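Cobalamin biosynthesis protein (cbiD) (Archaeoglobus fulgidus, PDB 1SR8) probably catalyses the S-adenosylmethionine-dependent methylation of C-1 in cobalt-precorrin-5B, giving cobalt-precorrin-6A on the anaerobic route to adenosylcobalamin. Local coordinates at residues A[249-258]-A[274-282]; A[193-202]-A[233-241]. All coordinates share one frame; numbering follows the deposited sequence.

Contact 1 (A[249-258]-A[274-282]); sequences KIIVGFPGLL and EEGVRVVVI
Ile251 and Val279 sit side by side on neighbouring parallel strands, with Ile251 CD1 3.8 Å from Val279 CG2. The backbone of Ile251 is bonded to the other strand at both ends: its N donates to Arg278 O, and its O accepts from Val280 N at 2.6 Å. Gly253 repeats the pattern, taking Val280 O with its N and giving its O to Ile282 N. Farther back, a water links Lys249 O to Arg278 N.

Past strand 248-253, Phe254, Pro255 and Leu258 add side-chain contacts. Ile282 CG1 lies over the centre of the Phe254 ring, a CH-pi contact of 3.8 Å to the centroid. This branch stands between the backbone N and the carbonyl carbon (chi1 47°), which turns it onto the ring face, while CD1 runs on to Phe254 CE1 at 3.6 Å. On the Ile251 side of the sheet, Leu258 CD1 reaches back from the first turn of its helix and presses on Val281 CG2 at 3.5 Å. Pro255 CG is equally tight against Val281 CG1.

The strands 248-253 and 278-281 are consecutive in the chain, joined through helices 255-262 and 265-273 as a beta-alpha-beta crossover. Helix 265-273 covers Val279 and Val281 through Ile268. Tyr222 of helix 217-226 packs on Val252 and Val280 from the other side. Strand 210-214 continues the parallel sheet beyond 248-253, and 278-281 forms one edge of it.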
loop_
_atom_site.group_PDB
_atom_site.type_symbol
_atom_site.label_atom_id
_atom_site.label_comp_id
_atom_site.label_asym_id
_atom_site.label_seq_id
_atom_site.Cartn_x
_atom_site.Cartn_y
_atom_site.Cartn_z
ATOM N N LYS A 249 21.165 14.302 3.443
ATOM C CA LYS A 249 19.867 13.797 3.864
ATOM C C LYS A 249 18.895 14.865 4.314
ATOM O O LYS A 249 19.271 15.857 4.932
ATOM C CB LYS A 249 20.051 12.812 5.014
ATOM C CG LYS A 249 20.847 11.596 4.646
ATOM C CD LYS A 249 21.610 11.082 5.838
ATOM C CE LYS A 249 22.744 12.018 6.183
ATOM N NZ LYS A 249 23.707 11.368 7.105
ATOM N N ILE A 250 17.630 14.648 4.003
ATOM C CA ILE A 250 16.594 15.564 4.425
ATOM C C ILE A 250 15.450 14.675 4.917
ATOM O O ILE A 250 15.161 13.641 4.315
ATOM C CB ILE A 250 16.142 16.492 3.252
ATOM C CG1 ILE A 250 15.464 17.740 3.816
ATOM C CG2 ILE A 250 15.189 15.762 2.306
ATOM C CD1 ILE A 250 15.113 18.767 2.759
ATOM N N ILE A 251 14.842 15.044 6.040
ATOM C CA ILE A 251 13.730 14.272 6.588
ATOM C C ILE A 251 12.406 14.982 6.321
ATOM O O ILE A 251 12.237 16.150 6.668
ATOM C CB ILE A 251 13.879 14.063 8.114
ATOM C CG1 ILE A 251 15.164 13.283 8.404
ATOM C CG2 ILE A 251 12.662 13.323 8.658
ATOM C CD1 ILE A 251 15.461 13.110 9.869
ATOM N N VAL A 252 11.478 14.274 5.688
ATOM C CA VAL A 252 10.160 14.824 5.384
ATOM C C VAL A 252 9.105 13.847 5.906
ATOM O O VAL A 252 9.139 12.657 5.585
ATOM C CB VAL A 252 9.963 15.010 3.862
ATOM C CG1 VAL A 252 8.619 15.679 3.587
ATOM C CG2 VAL A 252 11.121 15.822 3.282
ATOM N N GLY A 253 8.181 14.338 6.725
ATOM C CA GLY A 253 7.154 13.462 7.249
ATOM C C GLY A 253 6.054 14.188 7.993
ATOM O O GLY A 253 6.142 15.388 8.245
ATOM N N PHE A 254 5.006 13.451 8.339
ATOM C CA PHE A 254 3.891 14.022 9.074
ATOM C C PHE A 254 4.115 13.831 10.572
ATOM O O PHE A 254 4.767 12.875 11.000
ATOM C CB PHE A 254 2.572 13.375 8.639
ATOM C CG PHE A 254 2.177 13.698 7.220
ATOM C CD1 PHE A 254 2.794 13.068 6.146
ATOM C CD2 PHE A 254 1.194 14.640 6.956
ATOM C CE1 PHE A 254 2.435 13.373 4.823
ATOM C CE2 PHE A 254 0.831 14.952 5.641
ATOM C CZ PHE A 254 1.455 14.314 4.575
ATOM N N PRO A 255 3.578 14.747 11.386
ATOM C CA PRO A 255 3.678 14.756 12.846
ATOM C C PRO A 255 3.545 13.391 13.520
ATOM O O PRO A 255 4.317 13.048 14.423
ATOM C CB PRO A 255 2.556 15.698 13.248
ATOM C CG PRO A 255 2.554 16.690 12.135
ATOM C CD PRO A 255 2.667 15.810 10.923
ATOM N N GLY A 256 2.559 12.621 13.070
ATOM C CA GLY A 256 2.299 11.310 13.638
ATOM C C GLY A 256 3.473 10.360 13.717
ATOM O O GLY A 256 3.808 9.879 14.797
ATOM N N LEU A 257 4.097 10.087 12.576
ATOM C CA LEU A 257 5.224 9.165 12.520
ATOM C C LEU A 257 6.537 9.783 12.976
ATOM O O LEU A 257 7.411 9.085 13.492
ATOM C CB LEU A 257 5.369 8.608 11.101
ATOM C CG LEU A 257 4.266 7.638 10.680
ATOM C CD1 LEU A 257 4.273 7.438 9.185
ATOM C CD2 LEU A 257 4.480 6.324 11.391
ATOM N N LEU A 258 6.681 11.090 12.789
ATOM C CA LEU A 258 7.899 11.774 13.205
ATOM C C LEU A 258 8.076 11.759 14.726
ATOM O O LEU A 258 9.189 11.591 15.225
ATOM C CB LEU A 258 7.903 13.218 12.690
ATOM C CG LEU A 258 8.122 13.393 11.187
ATOM C CD1 LEU A 258 8.068 14.867 10.826
ATOM C CD2 LEU A 258 9.468 12.796 10.800
ATOM N N GLU A 274 20.060 17.951 16.275
ATOM C CA GLU A 274 20.905 17.021 17.022
ATOM C C GLU A 274 21.557 15.971 16.114
ATOM O O GLU A 274 22.430 15.219 16.543
ATOM C CB GLU A 274 20.049 16.335 18.081
ATOM C CG GLU A 274 20.749 15.334 18.957
ATOM C CD GLU A 274 19.873 14.923 20.125
ATOM O OE1 GLU A 274 19.498 15.817 20.918
ATOM O OE2 GLU A 274 19.554 13.719 20.251
ATOM N N GLU A 275 21.123 15.923 14.859
ATOM C CA GLU A 275 21.650 14.975 13.885
ATOM C C GLU A 275 22.259 15.728 12.713
ATOM O O GLU A 275 22.888 15.132 11.846
ATOM C CB GLU A 275 20.531 14.080 13.359
ATOM C CG GLU A 275 19.956 13.097 14.361
ATOM C CD GLU A 275 20.862 11.913 14.588
ATOM O OE1 GLU A 275 21.659 11.597 13.676
ATOM O OE2 GLU A 275 20.766 11.290 15.666
ATOM N N GLY A 276 22.054 17.039 12.684
ATOM C CA GLY A 276 22.586 17.843 11.600
ATOM C C GLY A 276 21.806 17.658 10.314
ATOM O O GLY A 276 22.323 17.905 9.219
ATOM N N VAL A 277 20.553 17.224 10.447
ATOM C CA VAL A 277 19.679 16.992 9.301
ATOM C C VAL A 277 18.346 17.720 9.454
ATOM O O VAL A 277 17.684 17.634 10.489
ATOM C CB VAL A 277 19.407 15.488 9.111
ATOM C CG1 VAL A 277 18.535 15.264 7.891
ATOM C CG2 VAL A 277 20.717 14.747 8.952
ATOM N N ARG A 278 17.959 18.441 8.411
ATOM C CA ARG A 278 16.715 19.181 8.435
ATOM C C ARG A 278 15.524 18.230 8.457
ATOM O O ARG A 278 15.532 17.204 7.775
ATOM C CB ARG A 278 16.610 20.087 7.205
ATOM C CG ARG A 278 15.349 20.930 7.182
ATOM C CD ARG A 278 15.203 21.698 5.888
ATOM N NE ARG A 278 13.996 22.521 5.894
ATOM C CZ ARG A 278 13.570 23.229 4.854
ATOM N NH1 ARG A 278 14.257 23.214 3.722
ATOM N NH2 ARG A 278 12.453 23.945 4.942
ATOM N N VAL A 279 14.511 18.577 9.253
ATOM C CA VAL A 279 13.279 17.794 9.345
ATOM C C VAL A 279 12.113 18.679 8.919
ATOM O O VAL A 279 11.813 19.675 9.577
ATOM C CB VAL A 279 13.001 17.305 10.777
ATOM C CG1 VAL A 279 11.695 16.532 10.809
ATOM C CG2 VAL A 279 14.135 16.428 11.254
ATOM N N VAL A 280 11.478 18.320 7.806
ATOM C CA VAL A 280 10.335 19.060 7.284
ATOM C C VAL A 280 9.047 18.367 7.716
ATOM O O VAL A 280 8.729 17.268 7.255
ATOM C CB VAL A 280 10.354 19.119 5.744
ATOM C CG1 VAL A 280 9.166 19.916 5.245
ATOM C CG2 VAL A 280 11.660 19.727 5.260
ATOM N N VAL A 281 8.309 19.007 8.611
ATOM C CA VAL A 281 7.066 18.437 9.082
ATOM C C VAL A 281 5.921 19.026 8.263
ATOM O O VAL A 281 5.711 20.240 8.238
ATOM C CB VAL A 281 6.860 18.728 10.586
ATOM C CG1 VAL A 281 5.626 17.991 11.104
ATOM C CG2 VAL A 281 8.091 18.303 11.366
ATOM N N ILE A 282 5.206 18.153 7.564
ATOM C CA ILE A 282 4.078 18.558 6.737
ATOM C C ILE A 282 2.773 18.062 7.356
ATOM O O ILE A 282 2.838 17.369 8.397
ATOM C CB ILE A 282 4.206 17.991 5.306
ATOM C CG1 ILE A 282 4.579 16.510 5.365
ATOM C CG2 ILE A 282 5.256 18.761 4.534
ATOM C CD1 ILE A 282 4.841 15.875 4.005
HETATM O O HOH W 1 19.422 18.747 6.118
#

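Contact 2 (A[193-202]-A[233-241]); sequences WCKKLVETKL and FVFGVHIDE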
loop_
_atom_site.group_PDB
_atom_site.type_symbol
_atom_site.label_atom_id
_atom_site.label_comp_id
_atom_site.label_asym_id
_atom_site.label_seq_id
_atom_site.Cartn_x
_atom_site.Cartn_y
_atom_site.Cartn_z
ATOM N N TRP A 193 7.585 -4.160 5.398
ATOM C CA TRP A 193 8.409 -3.692 6.494
ATOM C C TRP A 193 8.935 -4.764 7.436
ATOM O O TRP A 193 8.174 -5.442 8.121
ATOM C CB TRP A 193 7.651 -2.628 7.284
ATOM C CG TRP A 193 7.595 -1.328 6.538
ATOM C CD1 TRP A 193 6.476 -0.624 6.184
ATOM C CD2 TRP A 193 8.717 -0.585 6.034
ATOM N NE1 TRP A 193 6.834 0.512 5.492
ATOM C CE2 TRP A 193 8.202 0.561 5.386
ATOM C CE3 TRP A 193 10.110 -0.777 6.070
ATOM C CZ2 TRP A 193 9.033 1.513 4.774
ATOM C CZ3 TRP A 193 10.938 0.170 5.460
ATOM C CH2 TRP A 193 10.394 1.300 4.822
ATOM N N CYS A 194 10.261 -4.886 7.444
ATOM C CA CYS A 194 11.016 -5.815 8.282
ATOM C C CYS A 194 12.457 -5.283 8.294
ATOM O O CYS A 194 12.753 -4.281 7.641
ATOM C CB CYS A 194 10.964 -7.230 7.699
ATOM S SG CYS A 194 11.424 -7.370 5.955
ATOM N N LYS A 195 13.353 -5.934 9.027
ATOM C CA LYS A 195 14.735 -5.468 9.085
ATOM C C LYS A 195 15.409 -5.582 7.730
ATOM O O LYS A 195 16.114 -4.671 7.301
ATOM C CB LYS A 195 15.528 -6.268 10.120
ATOM C CG LYS A 195 14.888 -6.280 11.496
ATOM C CD LYS A 195 15.678 -7.144 12.471
ATOM C CE LYS A 195 14.753 -7.784 13.502
ATOM N NZ LYS A 195 13.767 -8.704 12.847
ATOM N N LYS A 196 15.191 -6.706 7.057
ATOM C CA LYS A 196 15.782 -6.933 5.748
ATOM C C LYS A 196 15.454 -5.788 4.789
ATOM O O LYS A 196 16.328 -5.318 4.059
ATOM C CB LYS A 196 15.281 -8.255 5.173
ATOM C CG LYS A 196 15.725 -8.543 3.734
ATOM C CD LYS A 196 17.226 -8.804 3.629
ATOM C CE LYS A 196 17.624 -9.261 2.222
ATOM N NZ LYS A 196 19.085 -9.598 2.154
ATOM N N LEU A 197 14.200 -5.343 4.786
ATOM C CA LEU A 197 13.800 -4.242 3.914
ATOM C C LEU A 197 14.505 -2.951 4.308
ATOM O O LEU A 197 15.013 -2.237 3.450
ATOM C CB LEU A 197 12.281 -4.012 3.958
ATOM C CG LEU A 197 11.758 -2.852 3.093
ATOM C CD1 LEU A 197 12.050 -3.137 1.622
ATOM C CD2 LEU A 197 10.264 -2.669 3.310
ATOM N N VAL A 198 14.532 -2.647 5.605
ATOM C CA VAL A 198 15.182 -1.423 6.068
ATOM C C VAL A 198 16.656 -1.380 5.659
ATOM O O VAL A 198 17.150 -0.326 5.261
ATOM C CB VAL A 198 15.076 -1.253 7.608
ATOM C CG1 VAL A 198 15.848 -0.025 8.052
ATOM C CG2 VAL A 198 13.623 -1.098 8.020
ATOM N N GLU A 199 17.346 -2.520 5.741
ATOM C CA GLU A 199 18.765 -2.598 5.378
ATOM C C GLU A 199 18.955 -2.529 3.878
ATOM O O GLU A 199 19.897 -1.898 3.384
ATOM C CB GLU A 199 19.382 -3.901 5.874
ATOM C CG GLU A 199 19.129 -4.193 7.330
ATOM C CD GLU A 199 19.841 -5.452 7.786
ATOM O OE1 GLU A 199 19.879 -6.431 6.996
ATOM O OE2 GLU A 199 20.350 -5.461 8.933
ATOM N N THR A 200 18.061 -3.205 3.159
ATOM C CA THR A 200 18.098 -3.230 1.701
ATOM C C THR A 200 17.866 -1.826 1.131
ATOM O O THR A 200 18.600 -1.371 0.250
ATOM C CB THR A 200 17.004 -4.168 1.131
ATOM O OG1 THR A 200 17.170 -5.482 1.669
ATOM C CG2 THR A 200 17.080 -4.233 -0.387
ATOM N N LYS A 201 16.844 -1.136 1.634
ATOM C CA LYS A 201 16.540 0.191 1.125
ATOM C C LYS A 201 17.644 1.199 1.437
ATOM O O LYS A 201 17.840 2.149 0.687
ATOM C CB LYS A 201 15.193 0.682 1.662
ATOM C CG LYS A 201 14.635 1.851 0.856
ATOM C CD LYS A 201 13.226 2.244 1.266
ATOM C CE LYS A 201 12.191 1.193 0.891
ATOM N NZ LYS A 201 10.811 1.663 1.221
ATOM N N LEU A 202 18.365 0.995 2.537
ATOM C CA LEU A 202 19.459 1.897 2.890
ATOM C C LEU A 202 20.568 1.724 1.856
ATOM O O LEU A 202 21.143 2.700 1.386
ATOM C CB LEU A 202 19.999 1.587 4.291
ATOM C CG LEU A 202 21.320 2.266 4.682
ATOM C CD1 LEU A 202 21.206 3.780 4.533
ATOM C CD2 LEU A 202 21.667 1.900 6.110
ATOM N N PHE A 233 12.811 8.466 -0.710
ATOM C CA PHE A 233 12.700 7.121 -0.157
ATOM C C PHE A 233 11.711 7.114 0.992
ATOM O O PHE A 233 11.555 8.114 1.693
ATOM C CB PHE A 233 14.059 6.648 0.369
ATOM C CG PHE A 233 15.034 6.300 -0.715
ATOM C CD1 PHE A 233 14.932 5.086 -1.394
ATOM C CD2 PHE A 233 16.020 7.205 -1.106
ATOM C CE1 PHE A 233 15.789 4.782 -2.441
ATOM C CE2 PHE A 233 16.884 6.907 -2.159
ATOM C CZ PHE A 233 16.768 5.699 -2.825
ATOM N N VAL A 234 11.036 5.986 1.183
ATOM C CA VAL A 234 10.099 5.860 2.280
ATOM C C VAL A 234 10.734 4.938 3.298
ATOM O O VAL A 234 11.009 3.776 3.009
ATOM C CB VAL A 234 8.765 5.247 1.836
ATOM C CG1 VAL A 234 7.883 5.029 3.055
ATOM C CG2 VAL A 234 8.076 6.159 0.847
ATOM N N PHE A 235 10.985 5.461 4.489
ATOM C CA PHE A 235 11.587 4.663 5.544
ATOM C C PHE A 235 10.650 4.543 6.739
ATOM O O PHE A 235 11.009 3.953 7.761
ATOM C CB PHE A 235 12.923 5.281 5.972
ATOM C CG PHE A 235 14.080 4.850 5.120
ATOM C CD1 PHE A 235 14.832 3.735 5.463
ATOM C CD2 PHE A 235 14.380 5.523 3.937
ATOM C CE1 PHE A 235 15.868 3.291 4.636
ATOM C CE2 PHE A 235 15.410 5.087 3.108
ATOM C CZ PHE A 235 16.155 3.967 3.460
ATOM N N GLY A 236 9.446 5.099 6.607
ATOM C CA GLY A 236 8.491 5.037 7.700
ATOM C C GLY A 236 9.062 5.585 9.001
ATOM O O GLY A 236 9.520 6.729 9.061
ATOM N N VAL A 237 9.046 4.776 10.052
ATOM C CA VAL A 237 9.568 5.224 11.331
ATOM C C VAL A 237 11.019 4.804 11.516
ATOM O O VAL A 237 11.640 5.122 12.532
ATOM C CB VAL A 237 8.728 4.664 12.496
ATOM C CG1 VAL A 237 7.259 5.069 12.314
ATOM C CG2 VAL A 237 8.879 3.148 12.563
ATOM N N HIS A 238 11.555 4.109 10.515
ATOM C CA HIS A 238 12.935 3.617 10.547
ATOM C C HIS A 238 13.902 4.675 10.018
ATOM O O HIS A 238 14.733 4.394 9.155
ATOM C CB HIS A 238 13.033 2.350 9.697
ATOM C CG HIS A 238 11.925 1.373 9.948
ATOM N ND1 HIS A 238 11.858 0.600 11.088
ATOM C CD2 HIS A 238 10.816 1.077 9.229
ATOM C CE1 HIS A 238 10.757 -0.128 11.059
ATOM N NE2 HIS A 238 10.106 0.143 9.943
ATOM N N ILE A 239 13.776 5.888 10.552
ATOM C CA ILE A 239 14.599 7.033 10.162
ATOM C C ILE A 239 16.045 6.929 10.626
ATOM O O ILE A 239 16.963 7.303 9.891
ATOM C CB ILE A 239 13.998 8.348 10.713
ATOM C CG1 ILE A 239 12.699 8.669 9.970
ATOM C CG2 ILE A 239 14.989 9.491 10.561
ATOM C CD1 ILE A 239 11.966 9.895 10.488
ATOM N N ASP A 240 16.242 6.427 11.843
ATOM C CA ASP A 240 17.580 6.278 12.410
ATOM C C ASP A 240 18.469 5.481 11.467
ATOM O O ASP A 240 19.633 5.826 11.244
ATOM C CB ASP A 240 17.518 5.578 13.774
ATOM C CG ASP A 240 16.781 6.399 14.823
ATOM O OD1 ASP A 240 17.110 7.597 14.993
ATOM O OD2 ASP A 240 15.876 5.840 15.485
ATOM N N GLU A 241 17.917 4.408 10.915
ATOM C CA GLU A 241 18.665 3.585 9.988
ATOM C C GLU A 241 19.035 4.367 8.731
ATOM O O GLU A 241 20.174 4.317 8.264
ATOM C CB GLU A 241 17.849 2.348 9.619
ATOM C CG GLU A 241 17.898 1.300 10.691
ATOM C CD GLU A 241 19.332 0.985 11.074
ATOM O OE1 GLU A 241 20.094 0.526 10.187
ATOM O OE2 GLU A 241 19.698 1.212 12.253
#
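The turn that leaves the edge strand 231-234 of the parallel sheet is packed here against helix 195-204. Phe235 to His238 form a type II' beta turn, with Gly236 at positive phi, and His238 stands at the N-cap of helix 239-242.

Lys201 carries the polar part of the contact. Its NZ donates to Val234 O at 2.8 Å, in the carbonyl plane. The chain is extended up to a bend at chi3 (-69°), which brings the amine round to this carbonyl. On the way, CD passes over one face of the Phe235 ring, 4.2 Å from its centroid. Leu202 N lies at the edge of the same ring. The amine also forms salt bridges with Glu191 and Glu7, which probably balance its charge in this buried place. A methionine in place of Lys201 would probably leave Val234 O without this donor and Glu191 and Glu7 without their shared cation.

Trp193 closes the side near the turn. The edge of its six-membered ring meets Val234 O, with CH2 3.1 Å from that oxygen. His238 CD2 lies over one face toward the rim, the two ring planes inclined at 41°. Leu197 CD2 covers the opposite Trp193 face. Val198 sends its two methyls to different partners: CG2 lies over a face of the His238 ring, 3.8 Å from the centroid, and CG1 touches Glu241 CB at 3.5 Å. Val237 CG2 covers the second face of the imidazole. The carboxylate of Glu241 pairs with Lys244.

Strands 210-214, 231-234, 248-253 and 278-281, all parallel and alternating with helices, make this an alpha/beta sheet of order 2-1-3-4. Helix 195-204 packs at its edge strand 231-234 and the turn after it.

Contacts 1 and 2 belong to the same parallel sheet, whose order is 231-234, 210-214, 248-253, 278-281. Contact 2 lies at one outer strand, and contact 1 pairs the two strands at the other end. Their centres are about 15 Å apart, and contact 2 closes in the chain before contact 1 opens. The helix that begins at Ile239 leads on to strand 248-253. It also joins the two contacts in space: Ile239 CG2 packs on Ile251 CD1 at 3.7 Å, and Ile239 CD1 lies 3.8 Å from Leu258 CD2. Val237 also packs on Leu257. Asp240 of contact 2 forms a salt bridge with Arg271, which also pairs with Glu275 of contact 1.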